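Local coordinates for glycerate dehydrogenase (Bacillus sp. 5mfcol3.1, PDB 6P2I), which uses NADPH to reduce acyclic imino acids, probably to amino acids, and belongs to the D-2-hydroxyacid dehydrogenase family, at residues P9-S14 against A276-E281; Y68-T73 against I291-S296. One frame throughout, in Å; residues are numbered along the deposited sequence.

Both contacts bring the end of the chain back to its beginning. Along the sequence they alternate: 9-14 and 68-73 come first, then all the strands of the seven-stranded parallel sheet, then 276-281 and 291-296. They share helix 280-298: the second segment of contact 1 runs into its start, the touching residues lying in the loop just before, and contact 2 uses a later part. Segment 68-73 includes strand 68-71 of the five-stranded parallel sheet, and 9-14 is in the loop that follows its strand 2-5. The contact centres lie about 16 Å apart, with nearest atoms about 6 Å apart, and both contacts touch D-arginine. The returning helix therefore ties the N-terminal domain to the chain leaving the cofactor domain, with the ligand held at the junction.

Contact 1 (P9-S14 against A276-E281); sequences PTYLPS and AWYSYE. With DAR (D-arginine), chain D; NAP (NADP nicotinamide-adenine-dinucleotide phosphate), chain C.
Trp277 O accepts the backbone N-H of Ser279 at 2.9 Å, closing an inverse gamma turn centred on Tyr278, just ahead of helix 280-298. This tight turn sets two neighbouring aromatic side chains together: Tyr278 CD1 lies 3.3 Å above one face of the Trp277 indole, toward its rim. The loop of 9-14 meets this pair chiefly through one methyl, with Tyr11 alongside. Thr10 CG2 reaches Tyr278 CE1 at 3.8 Å, obliquely to that ring, and comes up at the edge of the indole, 3.9 Å from Trp277 CZ2. Threonine suits the place because it serves two surroundings. With chi1 at -70°, OG1 sits beside the backbone N and hydrogen-bonds to Glu51, which also hydrogen-bonds the bound D-arginine, while CG2 is turned anti to that N and faces the aromatics.

The phenol oxygen of Tyr278 passes near Tyr11 CB, but its hydrogen bond is to Arg283. Tyr11 in turn hydrogen-bonds to Glu284, and Pro13 CD rests 3.6 Å above the centre of its ring. From the second subunit, Tyr132 meets the Trp277 ring edge to face and also packs on Thr10.

Indole is a broad, flat wall, well suited to the long side chain of the bound D-arginine. On the face opposite Tyr278, the ligand's CD lies 3.2 Å above the plane, and its guanidinium carbon CZ approaches Trp277 CH2 to 3.5 Å. The same residue touches the cofactor, with Trp277 CB 3.2 Å from the nicotinamide amide oxygen O7N.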
loop_
_atom_site.group_PDB
_atom_site.type_symbol
_atom_site.label_atom_id
_atom_site.label_comp_id
_atom_site.label_asym_id
_atom_site.label_seq_id
_atom_site.Cartn_x
_atom_site.Cartn_y
_atom_site.Cartn_z
ATOM N N PRO A 9 24.282 -16.783 4.459
ATOM C CA PRO A 9 22.898 -16.873 3.983
ATOM C C PRO A 9 21.980 -16.000 4.819
ATOM O O PRO A 9 22.086 -15.950 6.048
ATOM C CB PRO A 9 22.540 -18.357 4.145
ATOM C CG PRO A 9 23.859 -19.066 4.418
ATOM C CD PRO A 9 24.760 -18.047 5.048
ATOM N N THR A 10 21.068 -15.311 4.137
ATOM C CA THR A 10 19.981 -14.665 4.862
ATOM C C THR A 10 19.112 -15.704 5.544
ATOM O O THR A 10 18.730 -15.545 6.713
ATOM C CB THR A 10 19.143 -13.827 3.913
ATOM O OG1 THR A 10 19.903 -12.690 3.499
ATOM C CG2 THR A 10 17.854 -13.376 4.625
ATOM N N TYR A 11 18.829 -16.797 4.839
ATOM C CA TYR A 11 17.899 -17.815 5.313
ATOM C C TYR A 11 18.401 -19.174 4.855
ATOM O O TYR A 11 18.622 -19.383 3.659
ATOM C CB TYR A 11 16.487 -17.529 4.781
ATOM C CG TYR A 11 15.419 -18.467 5.287
ATOM C CD1 TYR A 11 15.138 -18.564 6.644
ATOM C CD2 TYR A 11 14.682 -19.249 4.403
ATOM C CE1 TYR A 11 14.157 -19.426 7.116
ATOM C CE2 TYR A 11 13.696 -20.109 4.861
ATOM C CZ TYR A 11 13.437 -20.192 6.212
ATOM O OH TYR A 11 12.456 -21.038 6.675
ATOM N N LEU A 12 18.612 -20.081 5.807
ATOM C CA LEU A 12 19.078 -21.432 5.512
ATOM C C LEU A 12 18.725 -22.296 6.711
ATOM O O LEU A 12 19.579 -22.614 7.550
ATOM C CB LEU A 12 20.578 -21.469 5.205
ATOM C CG LEU A 12 21.043 -22.784 4.549
ATOM C CD1 LEU A 12 20.583 -22.878 3.080
ATOM C CD2 LEU A 12 22.563 -22.948 4.654
ATOM N N PRO A 13 17.463 -22.694 6.816
ATOM C CA PRO A 13 17.004 -23.408 8.007
ATOM C C PRO A 13 17.557 -24.820 8.045
ATOM O O PRO A 13 18.085 -25.339 7.058
ATOM C CB PRO A 13 15.480 -23.403 7.848
ATOM C CG PRO A 13 15.266 -23.312 6.368
ATOM C CD PRO A 13 16.393 -22.474 5.827
ATOM N N SER A 14 17.418 -25.438 9.224
ATOM C CA SER A 14 17.988 -26.761 9.457
ATOM C C SER A 14 17.495 -27.779 8.440
ATOM O O SER A 14 18.266 -28.643 8.000
ATOM C CB SER A 14 17.655 -27.235 10.871
ATOM O OG SER A 14 18.294 -26.428 11.844
ATOM N N ALA A 276 11.980 -5.661 -0.233
ATOM C CA ALA A 276 10.801 -5.980 -1.038
ATOM C C ALA A 276 10.517 -7.475 -1.088
ATOM O O ALA A 276 9.352 -7.898 -1.103
ATOM C CB ALA A 276 10.978 -5.441 -2.457
ATOM N N TRP A 277 11.570 -8.289 -1.141
ATOM C CA TRP A 277 11.410 -9.715 -1.374
ATOM C C TRP A 277 11.073 -10.515 -0.135
ATOM O O TRP A 277 10.723 -11.695 -0.267
ATOM C CB TRP A 277 12.700 -10.305 -1.941
ATOM C CG TRP A 277 13.832 -10.406 -0.916
ATOM C CD1 TRP A 277 14.637 -9.389 -0.466
ATOM C CD2 TRP A 277 14.270 -11.587 -0.239
ATOM N NE1 TRP A 277 15.547 -9.868 0.446
ATOM C CE2 TRP A 277 15.344 -11.216 0.603
ATOM C CE3 TRP A 277 13.865 -12.926 -0.267
ATOM C CZ2 TRP A 277 16.033 -12.143 1.398
ATOM C CZ3 TRP A 277 14.545 -13.845 0.529
ATOM C CH2 TRP A 277 15.620 -13.448 1.349
ATOM N N TYR A 278 11.247 -9.960 1.067
ATOM C CA TYR A 278 11.463 -10.835 2.222
ATOM C C TYR A 278 10.146 -11.162 2.921
ATOM O O TYR A 278 9.858 -10.695 4.021
ATOM C CB TYR A 278 12.466 -10.217 3.191
ATOM C CG TYR A 278 13.060 -11.239 4.139
ATOM C CD1 TYR A 278 13.485 -12.478 3.673
ATOM C CD2 TYR A 278 13.178 -10.975 5.500
ATOM C CE1 TYR A 278 14.019 -13.428 4.520
ATOM C CE2 TYR A 278 13.721 -11.925 6.367
ATOM C CZ TYR A 278 14.139 -13.148 5.866
ATOM O OH TYR A 278 14.673 -14.089 6.706
ATOM N N SER A 279 9.368 -12.033 2.277
ATOM C CA SER A 279 8.183 -12.621 2.886
ATOM C C SER A 279 8.468 -14.045 3.357
ATOM O O SER A 279 9.394 -14.711 2.882
ATOM C CB SER A 279 7.000 -12.634 1.912
ATOM O OG SER A 279 7.237 -13.549 0.844
ATOM N N TYR A 280 7.646 -14.510 4.305
ATOM C CA TYR A 280 7.719 -15.913 4.707
ATOM C C TYR A 280 7.576 -16.832 3.506
ATOM O O TYR A 280 8.281 -17.845 3.396
ATOM C CB TYR A 280 6.624 -16.244 5.717
ATOM C CG TYR A 280 6.799 -15.626 7.080
ATOM C CD1 TYR A 280 7.636 -16.206 8.026
ATOM C CD2 TYR A 280 6.130 -14.462 7.418
ATOM C CE1 TYR A 280 7.782 -15.638 9.289
ATOM C CE2 TYR A 280 6.266 -13.889 8.668
ATOM C CZ TYR A 280 7.106 -14.477 9.595
ATOM O OH TYR A 280 7.242 -13.901 10.839
ATOM N N GLU A 281 6.635 -16.515 2.611
ATOM C CA GLU A 281 6.414 -17.368 1.450
ATOM C C GLU A 281 7.607 -17.331 0.504
ATOM O O GLU A 281 8.014 -18.374 -0.027
ATOM C CB GLU A 281 5.137 -16.956 0.711
ATOM C CG GLU A 281 3.850 -17.058 1.527
ATOM C CD GLU A 281 3.614 -15.901 2.520
ATOM O OE1 GLU A 281 4.339 -14.879 2.475
ATOM O OE2 GLU A 281 2.682 -16.013 3.348
HETATM N N DAR D . 18.322 -8.769 -5.398
HETATM C CA DAR D . 17.106 -9.562 -5.220
HETATM C CB DAR D . 16.864 -9.904 -3.742
HETATM C CG DAR D . 17.967 -10.769 -3.125
HETATM C CD DAR D . 17.510 -11.428 -1.827
HETATM N NE DAR D . 18.453 -12.371 -1.226
HETATM C CZ DAR D . 18.120 -13.653 -1.043
HETATM N NH1 DAR D . 17.159 -14.212 -1.785
HETATM N NH2 DAR D . 18.739 -14.394 -0.123
HETATM C C DAR D . 17.136 -10.792 -6.110
HETATM O O DAR D . 16.566 -11.856 -5.798
HETATM O OXT DAR D . 17.742 -10.700 -7.176
HETATM P PA NAP C . 12.550 -11.617 -15.763
HETATM O O1A NAP C . 13.851 -12.035 -16.416
HETATM O O2A NAP C . 11.436 -12.613 -15.629
HETATM O O5B NAP C . 11.982 -10.366 -16.578
HETATM C C5B NAP C . 12.842 -9.330 -17.040
HETATM C C4B NAP C . 12.018 -8.431 -17.953
HETATM O O4B NAP C . 12.849 -7.335 -18.342
HETATM C C3B NAP C . 11.597 -9.140 -19.243
HETATM O O3B NAP C . 10.358 -8.570 -19.711
HETATM C C2B NAP C . 12.683 -8.762 -20.221
HETATM O O2B NAP C . 12.253 -8.803 -21.573
HETATM C C1B NAP C . 12.916 -7.331 -19.773
HETATM N N9A NAP C . 14.203 -6.819 -20.271
HETATM C C8A NAP C . 15.412 -7.404 -20.152
HETATM N N7A NAP C . 16.360 -6.647 -20.756
HETATM C C5A NAP C . 15.735 -5.577 -21.283
HETATM C C6A NAP C . 16.139 -4.383 -22.052
HETATM N N6A NAP C . 17.435 -4.188 -22.391
HETATM N N1A NAP C . 15.172 -3.507 -22.393
HETATM C C2A NAP C . 13.874 -3.686 -22.061
HETATM N N3A NAP C . 13.424 -4.745 -21.361
HETATM C C4A NAP C . 14.311 -5.700 -20.961
HETATM O O3 NAP C . 12.982 -10.951 -14.357
HETATM P PN NAP C . 12.102 -10.837 -13.015
HETATM O O1N NAP C . 12.021 -12.179 -12.331
HETATM O O2N NAP C . 10.810 -10.111 -13.314
HETATM O O5D NAP C . 13.069 -9.910 -12.130
HETATM C C5D NAP C . 13.417 -8.596 -12.581
HETATM C C4D NAP C . 14.423 -7.956 -11.633
HETATM O O4D NAP C . 13.808 -7.755 -10.364
HETATM C C3D NAP C . 15.627 -8.826 -11.305
HETATM O O3D NAP C . 16.644 -8.768 -12.316
HETATM C C2D NAP C . 16.080 -8.254 -9.970
HETATM O O2D NAP C . 17.119 -7.292 -10.190
HETATM C C1D NAP C . 14.830 -7.586 -9.391
HETATM N N1N NAP C . 14.447 -8.218 -8.123
HETATM C C2N NAP C . 14.333 -7.461 -7.017
HETATM C C3N NAP C . 13.990 -8.026 -5.791
HETATM C C7N NAP C . 13.896 -7.165 -4.556
HETATM O O7N NAP C . 13.908 -7.697 -3.456
HETATM N N7N NAP C . 13.862 -5.829 -4.668
HETATM C C4N NAP C . 13.763 -9.403 -5.724
HETATM C C5N NAP C . 13.896 -10.172 -6.883
HETATM C C6N NAP C . 14.234 -9.544 -8.076
HETATM P P2B NAP C . 12.289 -10.142 -22.475
HETATM O O1X NAP C . 13.715 -10.658 -22.388
HETATM O O2X NAP C . 11.307 -11.083 -21.830
HETATM O O3X NAP C . 11.840 -9.658 -23.828
#

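Contact 2 (Y68-T73 against I291-S296); sequences YLITIT and IENIES. With DAR (D-arginine), chain D.
Tyr68 and Asn293 meet through polar and van der Waals contacts together. A water bridges them: it lies 2.8 Å from Tyr68 OH and donates to Asn293 O, also at 2.8 Å. Tyr68 OH has a further hydrogen bond with Ser92, on the adjoining strand 90-92. The amide of Asn293 is likewise engaged, ND2 giving to Asn93 O and OD1 taking from Asn304, so a polar residue is accommodated on a buried helix face.

Among the van der Waals contacts, Tyr68 OH stands 3.5 Å from Asn293 CB, the ring and amide planes being 82° apart. Because CG of Tyr68 is anti to the backbone N (chi1 -174°), the long side chain is carried across to the helix. A phenylalanine in its place would probably cost the water its phenol partner, breaking the bridge to Asn293 O, and cost Ser92 the bond to that hydroxyl. Ile70 CG2 adds a van der Waals contact against the amide, 3.6 Å from Asn293 ND2.

The apolar contact is that of Ile70 CD1, which packs on Ile294 CG1 at 3.8 Å, the side chains crossing at about a right angle. Ile70 CG1 meanwhile rests 3.6 Å above one face of the Tyr68 ring; the branched side chain thus meets the helix with CD1 and CG2 while its CG1 lies against that ring.

Where the strand ends, Thr71 OG1 bonds to Thr73 O, and Thr73 CG2 touches CG of D-arginine at 3.5 Å. This is alpha/beta packing: helix 291-296 runs nearly antiparallel to strand 68-71 (164°), 9.9 Å from its axis. Strand 68-71 lies between strands 47-50 and 90-92 of the parallel sheet, while helix 14-23 flanks the helix, touching Ile294 through Ile20 and Tyr23.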
loop_
_atom_site.group_PDB
_atom_site.type_symbol
_atom_site.label_atom_id
_atom_site.label_comp_id
_atom_site.label_asym_id
_atom_site.label_seq_id
_atom_site.Cartn_x
_atom_site.Cartn_y
_atom_site.Cartn_z
ATOM N N TYR A 68 29.442 -25.792 -11.257
ATOM C CA TYR A 68 28.063 -25.312 -11.219
ATOM C C TYR A 68 27.930 -24.263 -10.128
ATOM O O TYR A 68 28.280 -24.520 -8.967
ATOM C CB TYR A 68 27.099 -26.471 -10.975
ATOM C CG TYR A 68 25.615 -26.122 -11.052
ATOM C CD1 TYR A 68 25.125 -25.184 -11.964
ATOM C CD2 TYR A 68 24.709 -26.759 -10.223
ATOM C CE1 TYR A 68 23.742 -24.890 -12.019
ATOM C CE2 TYR A 68 23.361 -26.487 -10.278
ATOM C CZ TYR A 68 22.880 -25.562 -11.169
ATOM O OH TYR A 68 21.518 -25.328 -11.178
ATOM N N LEU A 69 27.446 -23.082 -10.510
ATOM C CA LEU A 69 27.221 -21.972 -9.595
ATOM C C LEU A 69 25.741 -21.646 -9.577
ATOM O O LEU A 69 25.129 -21.487 -10.639
ATOM C CB LEU A 69 28.020 -20.740 -10.018
ATOM C CG LEU A 69 27.822 -19.475 -9.184
ATOM C CD1 LEU A 69 28.342 -19.682 -7.774
ATOM C CD2 LEU A 69 28.526 -18.293 -9.834
ATOM N N ILE A 70 25.176 -21.546 -8.375
ATOM C CA ILE A 70 23.785 -21.158 -8.167
ATOM C C ILE A 70 23.780 -19.827 -7.434
ATOM O O ILE A 70 24.370 -19.716 -6.351
ATOM C CB ILE A 70 23.020 -22.213 -7.355
ATOM C CG1 ILE A 70 23.039 -23.566 -8.074
ATOM C CG2 ILE A 70 21.590 -21.721 -7.037
ATOM C CD1 ILE A 70 22.686 -24.727 -7.169
ATOM N N THR A 71 23.113 -18.819 -8.007
ATOM C CA THR A 71 22.819 -17.619 -7.237
ATOM C C THR A 71 21.549 -17.880 -6.449
ATOM O O THR A 71 20.584 -18.422 -6.997
ATOM C CB THR A 71 22.650 -16.380 -8.129
ATOM O OG1 THR A 71 21.515 -16.533 -9.001
ATOM C CG2 THR A 71 23.926 -16.126 -8.942
ATOM N N ILE A 72 21.580 -17.574 -5.147
ATOM C CA ILE A 72 20.375 -17.680 -4.340
ATOM C C ILE A 72 19.390 -16.608 -4.753
ATOM O O ILE A 72 18.198 -16.725 -4.466
ATOM C CB ILE A 72 20.699 -17.584 -2.833
ATOM C CG1 ILE A 72 19.582 -18.232 -1.996
ATOM C CG2 ILE A 72 20.895 -16.135 -2.419
ATOM C CD1 ILE A 72 19.464 -19.732 -2.206
ATOM N N THR A 73 19.866 -15.587 -5.453
ATOM C CA THR A 73 19.077 -14.452 -5.903
ATOM C C THR A 73 18.478 -14.707 -7.280
ATOM O O THR A 73 18.926 -15.577 -8.029
ATOM C CB THR A 73 19.963 -13.211 -5.965
ATOM O OG1 THR A 73 21.094 -13.491 -6.804
ATOM C CG2 THR A 73 20.446 -12.849 -4.576
ATOM N N ILE A 291 16.987 -26.073 -3.878
ATOM C CA ILE A 291 17.045 -27.529 -3.836
ATOM C C ILE A 291 16.703 -28.106 -5.201
ATOM O O ILE A 291 17.304 -29.094 -5.641
ATOM C CB ILE A 291 16.123 -28.071 -2.729
ATOM C CG1 ILE A 291 16.729 -27.764 -1.361
ATOM C CG2 ILE A 291 15.873 -29.570 -2.888
ATOM C CD1 ILE A 291 15.734 -27.807 -0.213
ATOM N N GLU A 292 15.735 -27.501 -5.893
ATOM C CA GLU A 292 15.395 -27.975 -7.227
ATOM C C GLU A 292 16.566 -27.810 -8.181
ATOM O O GLU A 292 16.814 -28.678 -9.025
ATOM C CB GLU A 292 14.175 -27.236 -7.766
ATOM C CG GLU A 292 13.836 -27.649 -9.176
ATOM C CD GLU A 292 12.547 -27.025 -9.662
ATOM O OE1 GLU A 292 12.049 -26.096 -8.985
ATOM O OE2 GLU A 292 12.035 -27.465 -10.715
ATOM N N ASN A 293 17.307 -26.711 -8.053
ATOM C CA ASN A 293 18.506 -26.534 -8.868
ATOM C C ASN A 293 19.500 -27.663 -8.636
ATOM O O ASN A 293 20.060 -28.222 -9.590
ATOM C CB ASN A 293 19.151 -25.184 -8.566
ATOM C CG ASN A 293 18.437 -24.042 -9.258
ATOM O OD1 ASN A 293 17.800 -24.242 -10.294
ATOM N ND2 ASN A 293 18.540 -22.840 -8.696
ATOM N N ILE A 294 19.751 -27.999 -7.367
ATOM C CA ILE A 294 20.739 -29.034 -7.050
ATOM C C ILE A 294 20.273 -30.389 -7.563
ATOM O O ILE A 294 21.017 -31.106 -8.245
ATOM C CB ILE A 294 21.003 -29.069 -5.534
ATOM C CG1 ILE A 294 21.667 -27.753 -5.097
ATOM C CG2 ILE A 294 21.838 -30.287 -5.172
ATOM C CD1 ILE A 294 21.721 -27.540 -3.586
ATOM N N GLU A 295 19.035 -30.766 -7.234
ATOM C CA GLU A 295 18.520 -32.065 -7.654
ATOM C C GLU A 295 18.545 -32.200 -9.171
ATOM O O GLU A 295 18.990 -33.222 -9.709
ATOM C CB GLU A 295 17.095 -32.258 -7.122
ATOM N N SER A 296 18.076 -31.168 -9.880
ATOM C CA SER A 296 17.971 -31.252 -11.334
ATOM C C SER A 296 19.347 -31.333 -11.978
ATOM O O SER A 296 19.529 -32.022 -12.988
ATOM C CB SER A 296 17.202 -30.048 -11.877
ATOM O OG SER A 296 15.867 -30.039 -11.394
HETATM N N DAR D . 18.322 -8.769 -5.398
HETATM C CA DAR D . 17.106 -9.562 -5.220
HETATM C CB DAR D . 16.864 -9.904 -3.742
HETATM C CG DAR D . 17.967 -10.769 -3.125
HETATM C CD DAR D . 17.510 -11.428 -1.827
HETATM N NE DAR D . 18.453 -12.371 -1.226
HETATM C CZ DAR D . 18.120 -13.653 -1.043
HETATM N NH1 DAR D . 17.159 -14.212 -1.785
HETATM N NH2 DAR D . 18.739 -14.394 -0.123
HETATM C C DAR D . 17.136 -10.792 -6.110
HETATM O O DAR D . 16.566 -11.856 -5.798
HETATM O OXT DAR D . 17.742 -10.700 -7.176
HETATM O O HOH W 1 19.674 -27.253 -12.141
#